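PDB 3KD4: putative protease from Parabacteroides distasonis ATCC 8503, which is of unproven function but is probably an exported protease that hydrolyses peptide bonds. Local coordinates for residues V49-P52 with D53-T56; A88-P91 with A92-Q95; P265-M268 with T269-V273. One frame throughout, in Å; residues are numbered along the deposited sequence. Where two conformers were deposited one is given.

Contact 1 (V49-P52 with D53-T56); sequences VYNP and DFQT
Asn-51 and Gln-55 bond to each other reciprocally across a type I beta turn, with Pro-52 and Asp-53 at its corners, that carries the chain from strand 45-50 of a three-stranded sheet into strand 55-65 of the large mixed sheet. The tight part lies on the inner side. Asn-51 O is gripped twice, by Phe-54 N at 3.0 Å, the bond that closes the turn, and by Gln-55 N at 2.7 Å. In return the side chain of Gln-55 folds back: with CG beside its own N (chi1 -55°) and the chain extended beyond, OE1 takes Asn-51 N at 2.8 Å, nearly straight (171°) and on a lone pair in the carbonyl plane. Tyr-50 CB packs 3.4 Å from this OE1, while Gln-55 NE2 bonds Thr-120 OG1, so both ends of the amide are held and its rotation is fixed. Tyr-50 OH turns to Glu-81.

The buried Asn-51 amide borders the looser side. Its OD1 completes an Asx turn by accepting Asp-53 N at 3.1 Å, the donor standing well above the amide plane; Gln-95 NE2 is a further donor to OD1, and ND2 also bonds Tyr-124 OH. Exposed Asp-53 is the loose, wet part: its carboxylate plane lies 53° from that amide, and a water spans them, accepting from Asn-51 ND2 at 2.9 Å and giving a weak bond to Asp-53 OD2.

Contact 2 (A88-P91 with A92-Q95); sequences ADAP and AYNQ
Ala-90 O receives Tyr-93 N at 2.8 Å and Pro-91 O receives Asn-94 N at 3.2 Å, two overlapping type I turns that wind the loop between strands 79-82 and 97-102 through a single short helical curl. The second bond is the more distorted, its donor lying far above the plane of the Pro-91 carbonyl rather than near a lone pair.

Among the side chains, Tyr-93 packs on its alanine neighbours. Its CG sits beside the backbone N (chi1 -51°), which swings the ring back along the turn until CD2 meets the methyl of Ala-90 at 3.8 Å. That methyl arrives at the ring edge, in its plane, whereas Ala-92 CB lies over one face, offset toward the rim. Two small alanines thus border the phenol in two different ways. The hydroxyl at the far end makes weak hydrogen bonds to Glu-289 and Arg-274. The side chain of Tyr-284 touches that of Tyr-93, and its OH bonds Ala-92 N.

Asn-94 behaves quite differently. With CG placed between N and the carbonyl carbon (chi1 71°), its amide curls back over the turn, and Pro-91 O comes to rest above the amide at 3.1 Å from CG. Neither OD1 nor ND2 bonds to that oxygen: the one is a fellow acceptor and the other is badly angled.

The chemistry therefore divides by side. Main-chain bonds set the curl, apolar contacts seat the buried tyrosine against it, and on the exposed side a carbonyl oxygen leans on the electron-poor carbon of an amide, an approach that is probably mildly favourable.

Contact 3 (P265-M268 with T269-V273); sequences PMAM and TGYTV
Met-266 O gathers Thr-269 N at 2.9 Å and Tyr-271 N at 2.8 Å, the two donors reaching it from opposite faces of its carbonyl plane. Gly-270 N gives a weaker bond to Ala-267 O at 3.3 Å, and with Gly-270 at positive phi (60°) the pattern is a Schellman motif on the 3-10 segment 266-268. Tyr-271 also has positive phi, so the chain doubles back along the turn it has just left.

This reversal lays the Tyr-271 ring against the start of the turn, giving the apolar contact that textbook Schellman motifs make between the residues flanking the longer bond. Met-266, here selenomethionine, touches it through CB, 3.6 Å from CD1. Over one face stands Ala-267 CA in a CH-pi contact, 4.3 Å from the ring centroid. Ala-267 CB lies near the phenol end, whose OH bonds a glycerol, probably from the crystallisation liquor. On the other flank Thr-269 OG1 is placed between N and carbonyl carbon (chi1 72°), 3.1 Å from Met-266 O and also close to Thr-272 O, and its one proton could serve either.

A serine in place of Tyr-271 would probably leave Met-266 CB and Ala-267 CA without their apolar cover, opening a gap beside them.

Gly-270 O, turned away, is taken by Arg-221 from helix 211-222. Polar and apolar forces thus act on the same reversal: one carbonyl oxygen holds two backbone N-H groups, one on each face of its plane, while the aromatic face lies against Ala-267 and the ring rim meets Met-266.

All three contacts are turns on one side of the chain's centre, partly buried, and they meet at their borders. Contacts 1 and 2 lie within the DUF3857 range and flank the same three-stranded sheet, one leaving its edge strand 45-50, the other leading into strand 97-102. Contact 3, nearest the chain's centre at about 17 Å, belongs to a later loop between strand 260-261 and helix 276-282. Its Met-268 packs on residues 49-55, the selenium beside Val-49 CG1, and Thr-269 CG2 touches the Tyr-93 ring. Their chemistry differs accordingly: amides and water in contact 1, backbone turns with a buried tyrosine and an exposed asparagine in contact 2, a Schellman turn faced by a tyrosine ring in contact 3.

Contact 1 (V49-P52 with D53-T56)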
ATOM      1  N   VAL A  49      -5.185  10.007 -15.516  1.00 19.22           N
ATOM      2  CA  VAL A  49      -3.764   9.845 -15.817  1.00 19.26           C
ATOM      3  C   VAL A  49      -3.550   8.978 -17.060  1.00 19.57           C
ATOM      4  O   VAL A  49      -4.205   7.966 -17.222  1.00 19.27           O
ATOM      5  CB  VAL A  49      -3.052   9.238 -14.580  1.00 19.89           C
ATOM      6  CG1 VAL A  49      -1.575   8.960 -14.881  1.00 21.06           C
ATOM      7  CG2 VAL A  49      -3.161  10.235 -13.353  1.00 18.42           C
ATOM      8  N   TYR A  50      -2.653   9.370 -17.961  1.00 19.42           N
ATOM      9  CA  TYR A  50      -2.355   8.533 -19.110  1.00 18.77           C
ATOM     10  C   TYR A  50      -0.994   8.833 -19.672  1.00 19.58           C
ATOM     11  O   TYR A  50      -0.366   9.850 -19.334  1.00 18.01           O
ATOM     12  CB  TYR A  50      -3.430   8.663 -20.197  1.00 18.30           C
ATOM     13  CG  TYR A  50      -3.521  10.045 -20.806  1.00 18.39           C
ATOM     14  CD1 TYR A  50      -4.088  11.109 -20.112  1.00 19.50           C
ATOM     15  CD2 TYR A  50      -3.051  10.281 -22.087  1.00 22.35           C
ATOM     16  CE1 TYR A  50      -4.148  12.408 -20.694  1.00 21.83           C
ATOM     17  CE2 TYR A  50      -3.129  11.543 -22.672  1.00 23.76           C
ATOM     18  CZ  TYR A  50      -3.643  12.596 -21.968  1.00 24.25           C
ATOM     19  OH  TYR A  50      -3.707  13.821 -22.607  1.00 28.60           O
ATOM     20  N   ASN A  51      -0.536   7.930 -20.543  1.00 19.51           N
ATOM     21  CA  ASN A  51       0.773   8.076 -21.165  1.00 18.65           C
ATOM     22  C   ASN A  51       0.620   8.397 -22.645  1.00 18.48           C
ATOM     23  O   ASN A  51       0.339   7.506 -23.453  1.00 17.96           O
ATOM     24  CB  ASN A  51       1.549   6.772 -20.978  1.00 18.90           C
ATOM     25  CG  ASN A  51       2.966   6.850 -21.524  1.00 17.62           C
ATOM     26  OD1 ASN A  51       3.316   7.795 -22.182  1.00 17.02           O
ATOM     27  ND2 ASN A  51       3.763   5.843 -21.259  1.00 19.34           N
ATOM     28  N   PRO A  52       0.829   9.655 -23.025  1.00 19.67           N
ATOM     29  CA  PRO A  52       0.585  10.051 -24.390  1.00 20.58           C
ATOM     30  C   PRO A  52       1.535   9.466 -25.418  1.00 21.46           C
ATOM     31  O   PRO A  52       1.253   9.578 -26.596  1.00 22.04           O
ATOM     32  CB  PRO A  52       0.762  11.570 -24.367  1.00 21.13           C
ATOM     33  CG  PRO A  52       1.464  11.885 -23.146  1.00 21.60           C
ATOM     34  CD  PRO A  52       1.238  10.795 -22.182  1.00 20.44           C
ATOM     35  N   ASP A  53       2.630   8.842 -25.015  1.00 21.47           N
ATOM     36  CA  ASP A  53       3.434   8.129 -26.003  1.00 22.52           C
ATOM     37  C   ASP A  53       2.650   6.970 -26.651  1.00 22.48           C
ATOM     38  O   ASP A  53       2.944   6.601 -27.774  1.00 23.03           O
ATOM     39  CB  ASP A  53       4.699   7.579 -25.396  1.00 22.67           C
ATOM     40  CG  ASP A  53       5.704   8.658 -25.022  1.00 24.98           C
ATOM     41  OD1 ASP A  53       5.567   9.824 -25.434  1.00 26.61           O
ATOM     42  OD2 ASP A  53       6.631   8.315 -24.268  1.00 31.44           O
ATOM     43  N   PHE A  54       1.680   6.391 -25.942  1.00 21.91           N
ATOM     44  CA  PHE A  54       0.888   5.295 -26.501  1.00 21.51           C
ATOM     45  C   PHE A  54      -0.601   5.434 -26.296  1.00 21.35           C
ATOM     46  O   PHE A  54      -1.380   4.593 -26.803  1.00 21.53           O
ATOM     47  CB  PHE A  54       1.322   3.979 -25.857  1.00 22.65           C
ATOM     48  CG  PHE A  54       2.764   3.607 -26.150  1.00 24.67           C
ATOM     49  CD1 PHE A  54       3.797   4.113 -25.386  1.00 28.68           C
ATOM     50  CD2 PHE A  54       3.072   2.757 -27.202  1.00 27.94           C
ATOM     51  CE1 PHE A  54       5.134   3.784 -25.686  1.00 30.24           C
ATOM     52  CE2 PHE A  54       4.411   2.421 -27.484  1.00 28.86           C
ATOM     53  CZ  PHE A  54       5.418   2.931 -26.730  1.00 27.11           C
ATOM     54  N   GLN A  55      -1.031   6.462 -25.560  1.00 19.75           N
ATOM     55  CA  GLN A  55      -2.446   6.576 -25.243  1.00 18.64           C
ATOM     56  C   GLN A  55      -3.023   7.905 -25.652  1.00 18.54           C
ATOM     57  O   GLN A  55      -2.348   8.940 -25.593  1.00 18.39           O
ATOM     58  CB  GLN A  55      -2.695   6.360 -23.747  1.00 18.03           C
ATOM     59  CG  GLN A  55      -2.133   5.038 -23.242  1.00 18.31           C
ATOM     60  CD  GLN A  55      -2.411   4.781 -21.782  1.00 17.33           C
ATOM     61  OE1 GLN A  55      -2.095   5.599 -20.925  1.00 15.86           O
ATOM     62  NE2 GLN A  55      -3.003   3.632 -21.492  1.00 13.60           N
ATOM     63  N   THR A  56      -4.293   7.893 -26.012  1.00 18.24           N
ATOM     64  CA  THR A  56      -4.993   9.165 -26.160  0.50 18.14           C
ATOM     65  C   THR A  56      -6.260   9.174 -25.322  1.00 18.01           C
ATOM     66  O   THR A  56      -6.925   8.144 -25.107  1.00 17.31           O
ATOM     67  CB  THR A  56      -5.346   9.492 -27.594  0.50 18.44           C
ATOM     68  OG1 THR A  56      -6.204   8.467 -28.098  0.50 19.86           O
ATOM     69  CG2 THR A  56      -4.083   9.632 -28.437  0.50 18.40           C
TER
HETATM   70  O   HOH W   1       6.357   5.426 -22.438  1.00 35.01           O

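Contact 2 (A88-P91 with A92-Q95)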
ATOM      1  N   ALA A  88       6.957  13.671 -10.593  1.00 29.09           N
ATOM      2  CA  ALA A  88       7.706  14.920 -10.367  1.00 29.87           C
ATOM      3  C   ALA A  88       9.207  14.629 -10.192  1.00 30.82           C
ATOM      4  O   ALA A  88       9.587  13.608  -9.621  1.00 30.29           O
ATOM      5  CB  ALA A  88       7.165  15.671  -9.145  1.00 29.26           C
ATOM      6  N   ASP A  89      10.030  15.523 -10.729  1.00 32.35           N
ATOM      7  CA  ASP A  89      11.509  15.419 -10.677  1.00 34.33           C
ATOM      8  C   ASP A  89      12.065  14.150 -11.301  1.00 33.83           C
ATOM      9  O   ASP A  89      13.119  13.699 -10.876  1.00 35.12           O
ATOM     10  CB  ASP A  89      12.033  15.523  -9.218  1.00 35.02           C
ATOM     11  CG  ASP A  89      11.396  16.663  -8.444  1.00 38.69           C
ATOM     12  OD1 ASP A  89      11.483  17.823  -8.898  1.00 41.77           O
ATOM     13  OD2 ASP A  89      10.780  16.388  -7.384  1.00 45.07           O
ATOM     14  N   ALA A  90      11.376  13.576 -12.297  1.00 33.24           N
ATOM     15  CA  ALA A  90      11.745  12.266 -12.886  1.00 31.70           C
ATOM     16  C   ALA A  90      11.695  12.381 -14.411  1.00 30.69           C
ATOM     17  O   ALA A  90      10.696  12.001 -15.049  1.00 30.35           O
ATOM     18  CB  ALA A  90      10.837  11.175 -12.400  1.00 31.67           C
ATOM     19  N   PRO A  91      12.792  12.907 -14.991  1.00 29.22           N
ATOM     20  CA  PRO A  91      12.889  13.340 -16.368  1.00 27.88           C
ATOM     21  C   PRO A  91      12.470  12.337 -17.373  1.00 26.19           C
ATOM     22  O   PRO A  91      11.852  12.705 -18.372  1.00 25.00           O
ATOM     23  CB  PRO A  91      14.372  13.629 -16.526  1.00 28.68           C
ATOM     24  CG  PRO A  91      14.750  14.152 -15.195  1.00 29.09           C
ATOM     25  CD  PRO A  91      14.002  13.289 -14.233  1.00 28.80           C
ATOM     26  N   ALA A  92      12.810  11.076 -17.135  1.00 24.76           N
ATOM     27  CA  ALA A  92      12.446  10.019 -18.064  1.00 24.62           C
ATOM     28  C   ALA A  92      10.930   9.864 -18.223  1.00 24.52           C
ATOM     29  O   ALA A  92      10.485   9.304 -19.226  1.00 24.67           O
ATOM     30  CB  ALA A  92      13.059   8.677 -17.610  1.00 24.82           C
ATOM     31  N   TYR A  93      10.156  10.343 -17.244  1.00 24.16           N
ATOM     32  CA  TYR A  93       8.689  10.216 -17.249  1.00 24.34           C
ATOM     33  C   TYR A  93       7.957  11.522 -17.395  1.00 24.27           C
ATOM     34  O   TYR A  93       6.765  11.629 -17.079  1.00 23.95           O
ATOM     35  CB  TYR A  93       8.230   9.554 -15.953  1.00 24.40           C
ATOM     36  CG  TYR A  93       8.993   8.321 -15.735  1.00 26.55           C
ATOM     37  CD1 TYR A  93       8.734   7.186 -16.488  1.00 27.79           C
ATOM     38  CD2 TYR A  93      10.066   8.307 -14.845  1.00 30.64           C
ATOM     39  CE1 TYR A  93       9.468   6.076 -16.321  1.00 30.90           C
ATOM     40  CE2 TYR A  93      10.800   7.187 -14.674  1.00 31.40           C
ATOM     41  CZ  TYR A  93      10.503   6.082 -15.408  1.00 30.36           C
ATOM     42  OH  TYR A  93      11.243   4.964 -15.216  1.00 33.06           O
ATOM     43  N   ASN A  94       8.663  12.528 -17.887  1.00 23.97           N
ATOM     44  CA  ASN A  94       8.094  13.855 -17.945  1.00 23.85           C
ATOM     45  C   ASN A  94       7.070  14.006 -19.068  1.00 23.12           C
ATOM     46  O   ASN A  94       6.458  15.046 -19.166  1.00 21.91           O
ATOM     47  CB  ASN A  94       9.202  14.933 -18.042  1.00 24.33           C
ATOM     48  CG  ASN A  94       9.907  14.946 -19.378  1.00 26.57           C
ATOM     49  OD1 ASN A  94       9.580  14.197 -20.310  1.00 25.80           O
ATOM     50  ND2 ASN A  94      10.895  15.826 -19.485  1.00 30.91           N
ATOM     51  N   GLN A  95       6.875  12.981 -19.903  1.00 22.29           N
ATOM     52  CA  GLN A  95       5.785  13.019 -20.885  1.00 22.33           C
ATOM     53  C   GLN A  95       4.405  12.642 -20.273  1.00 22.27           C
ATOM     54  O   GLN A  95       3.370  12.932 -20.868  1.00 20.56           O
ATOM     55  CB  GLN A  95       6.110  12.162 -22.119  1.00 22.81           C
ATOM     56  CG  GLN A  95       5.685  10.682 -22.093  1.00 23.34           C
ATOM     57  CD  GLN A  95       6.365   9.813 -21.029  1.00 23.98           C
ATOM     58  OE1 GLN A  95       7.310  10.239 -20.353  1.00 22.31           O
ATOM     59  NE2 GLN A  95       5.861   8.572 -20.869  1.00 22.23           N
TER

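Contact 3 (P265-M268 with T269-V273)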
ATOM      1  N   PRO A 265       3.448   4.048 -11.474  1.00 22.40           N
ATOM      2  CA  PRO A 265       2.751   2.777 -11.591  1.00 22.94           C
ATOM      3  C   PRO A 265       3.252   2.049 -12.825  1.00 22.42           C
ATOM      4  O   PRO A 265       3.597   2.694 -13.840  1.00 21.32           O
ATOM      5  CB  PRO A 265       1.273   3.185 -11.780  1.00 22.57           C
ATOM      6  CG  PRO A 265       1.194   4.591 -11.246  1.00 22.40           C
ATOM      7  CD  PRO A 265       2.512   5.197 -11.499  1.00 22.90           C
HETATM    8  N   MSE A 266       3.268   0.726 -12.745  1.00 21.73           N
HETATM    9  CA  MSE A 266       3.772  -0.081 -13.860  1.00 21.77           C
HETATM   10  C   MSE A 266       2.991   0.129 -15.131  1.00 21.05           C
HETATM   11  O   MSE A 266       3.554   0.092 -16.224  1.00 21.04           O
HETATM   12  CB  MSE A 266       3.763  -1.561 -13.480  1.00 21.56           C
HETATM   13  CG  MSE A 266       4.759  -1.915 -12.379  1.00 23.90           C
HETATM   14 SE   MSE A 266       5.029  -3.855 -12.221  0.75 23.81          SE
HETATM   15  CE  MSE A 266       3.302  -4.321 -11.422  1.00 20.37           C
ATOM     16  N   ALA A 267       1.683   0.331 -14.999  1.00 21.35           N
ATOM     17  CA  ALA A 267       0.818   0.575 -16.152  1.00 21.28           C
ATOM     18  C   ALA A 267       1.287   1.785 -16.946  1.00 21.05           C
ATOM     19  O   ALA A 267       1.145   1.822 -18.167  1.00 20.98           O
ATOM     20  CB  ALA A 267      -0.636   0.791 -15.705  1.00 21.36           C
HETATM   21  N   MSE A 268       1.841   2.774 -16.262  1.00 21.11           N
HETATM   22  CA  MSE A 268       2.290   4.012 -16.915  1.00 21.45           C
HETATM   23  C   MSE A 268       3.652   3.830 -17.538  1.00 22.17           C
HETATM   24  O   MSE A 268       4.183   4.754 -18.151  1.00 22.79           O
HETATM   25  CB  MSE A 268       2.278   5.177 -15.926  1.00 21.60           C
HETATM   26  CG  MSE A 268       0.865   5.588 -15.494  1.00 24.42           C
HETATM   27 SE   MSE A 268      -0.057   6.279 -17.084  0.75 24.22          SE
HETATM   28  CE  MSE A 268      -0.861   4.581 -17.843  1.00 29.63           C
ATOM     29  N   THR A 269       4.236   2.644 -17.404  1.00 22.46           N
ATOM     30  CA  THR A 269       5.460   2.346 -18.147  1.00 24.01           C
ATOM     31  C   THR A 269       5.240   1.146 -19.091  1.00 24.21           C
ATOM     32  O   THR A 269       6.179   0.548 -19.572  1.00 27.22           O
ATOM     33  CB  THR A 269       6.673   2.082 -17.187  1.00 24.27           C
ATOM     34  OG1 THR A 269       6.511   0.826 -16.532  1.00 26.71           O
ATOM     35  CG2 THR A 269       6.783   3.149 -16.109  1.00 21.43           C
ATOM     36  N   GLY A 270       4.004   0.773 -19.350  1.00 23.20           N
ATOM     37  CA  GLY A 270       3.763  -0.436 -20.153  1.00 22.60           C
ATOM     38  C   GLY A 270       4.332  -1.715 -19.540  1.00 20.88           C
ATOM     39  O   GLY A 270       4.672  -2.662 -20.270  1.00 20.47           O
ATOM     40  N   TYR A 271       4.419  -1.752 -18.212  1.00 19.04           N
ATOM     41  CA  TYR A 271       5.004  -2.884 -17.504  1.00 19.39           C
ATOM     42  C   TYR A 271       6.448  -3.201 -17.954  1.00 20.55           C
ATOM     43  O   TYR A 271       6.825  -4.364 -18.094  1.00 21.91           O
ATOM     44  CB  TYR A 271       4.102  -4.142 -17.625  1.00 19.14           C
ATOM     45  CG  TYR A 271       2.742  -3.907 -17.066  1.00 19.14           C
ATOM     46  CD1 TYR A 271       2.495  -4.084 -15.714  1.00 19.29           C
ATOM     47  CD2 TYR A 271       1.718  -3.414 -17.864  1.00 19.33           C
ATOM     48  CE1 TYR A 271       1.261  -3.846 -15.175  1.00 19.73           C
ATOM     49  CE2 TYR A 271       0.450  -3.177 -17.332  1.00 18.31           C
ATOM     50  CZ  TYR A 271       0.242  -3.369 -15.991  1.00 21.43           C
ATOM     51  OH  TYR A 271      -0.992  -3.153 -15.460  1.00 20.12           O
ATOM     52  N   THR A 272       7.273  -2.170 -18.119  1.00 20.78           N
ATOM     53  CA  THR A 272       8.693  -2.513 -18.281  0.50 20.59           C
ATOM     54  C   THR A 272       9.564  -1.458 -17.629  1.00 20.19           C
ATOM     55  O   THR A 272       9.091  -0.710 -16.734  1.00 18.56           O
ATOM     56  CB  THR A 272       9.088  -2.864 -19.767  0.50 20.46           C
ATOM     57  OG1 THR A 272      10.454  -3.388 -19.836  0.50 21.16           O
ATOM     58  CG2 THR A 272       8.910  -1.650 -20.655  0.50 19.82           C
ATOM     59  N   VAL A 273      10.848  -1.540 -17.936  1.00 19.76           N
ATOM     60  CA  VAL A 273      11.895  -0.832 -17.232  1.00 18.98           C
ATOM     61  C   VAL A 273      12.734  -0.135 -18.248  1.00 19.22           C
ATOM     62  O   VAL A 273      12.752  -0.543 -19.406  1.00 18.91           O
ATOM     63  CB  VAL A 273      12.779  -1.816 -16.430  1.00 19.45           C
ATOM     64  CG1 VAL A 273      12.012  -2.327 -15.188  1.00 18.17           C
ATOM     65  CG2 VAL A 273      13.347  -2.993 -17.308  1.00 17.32           C
TER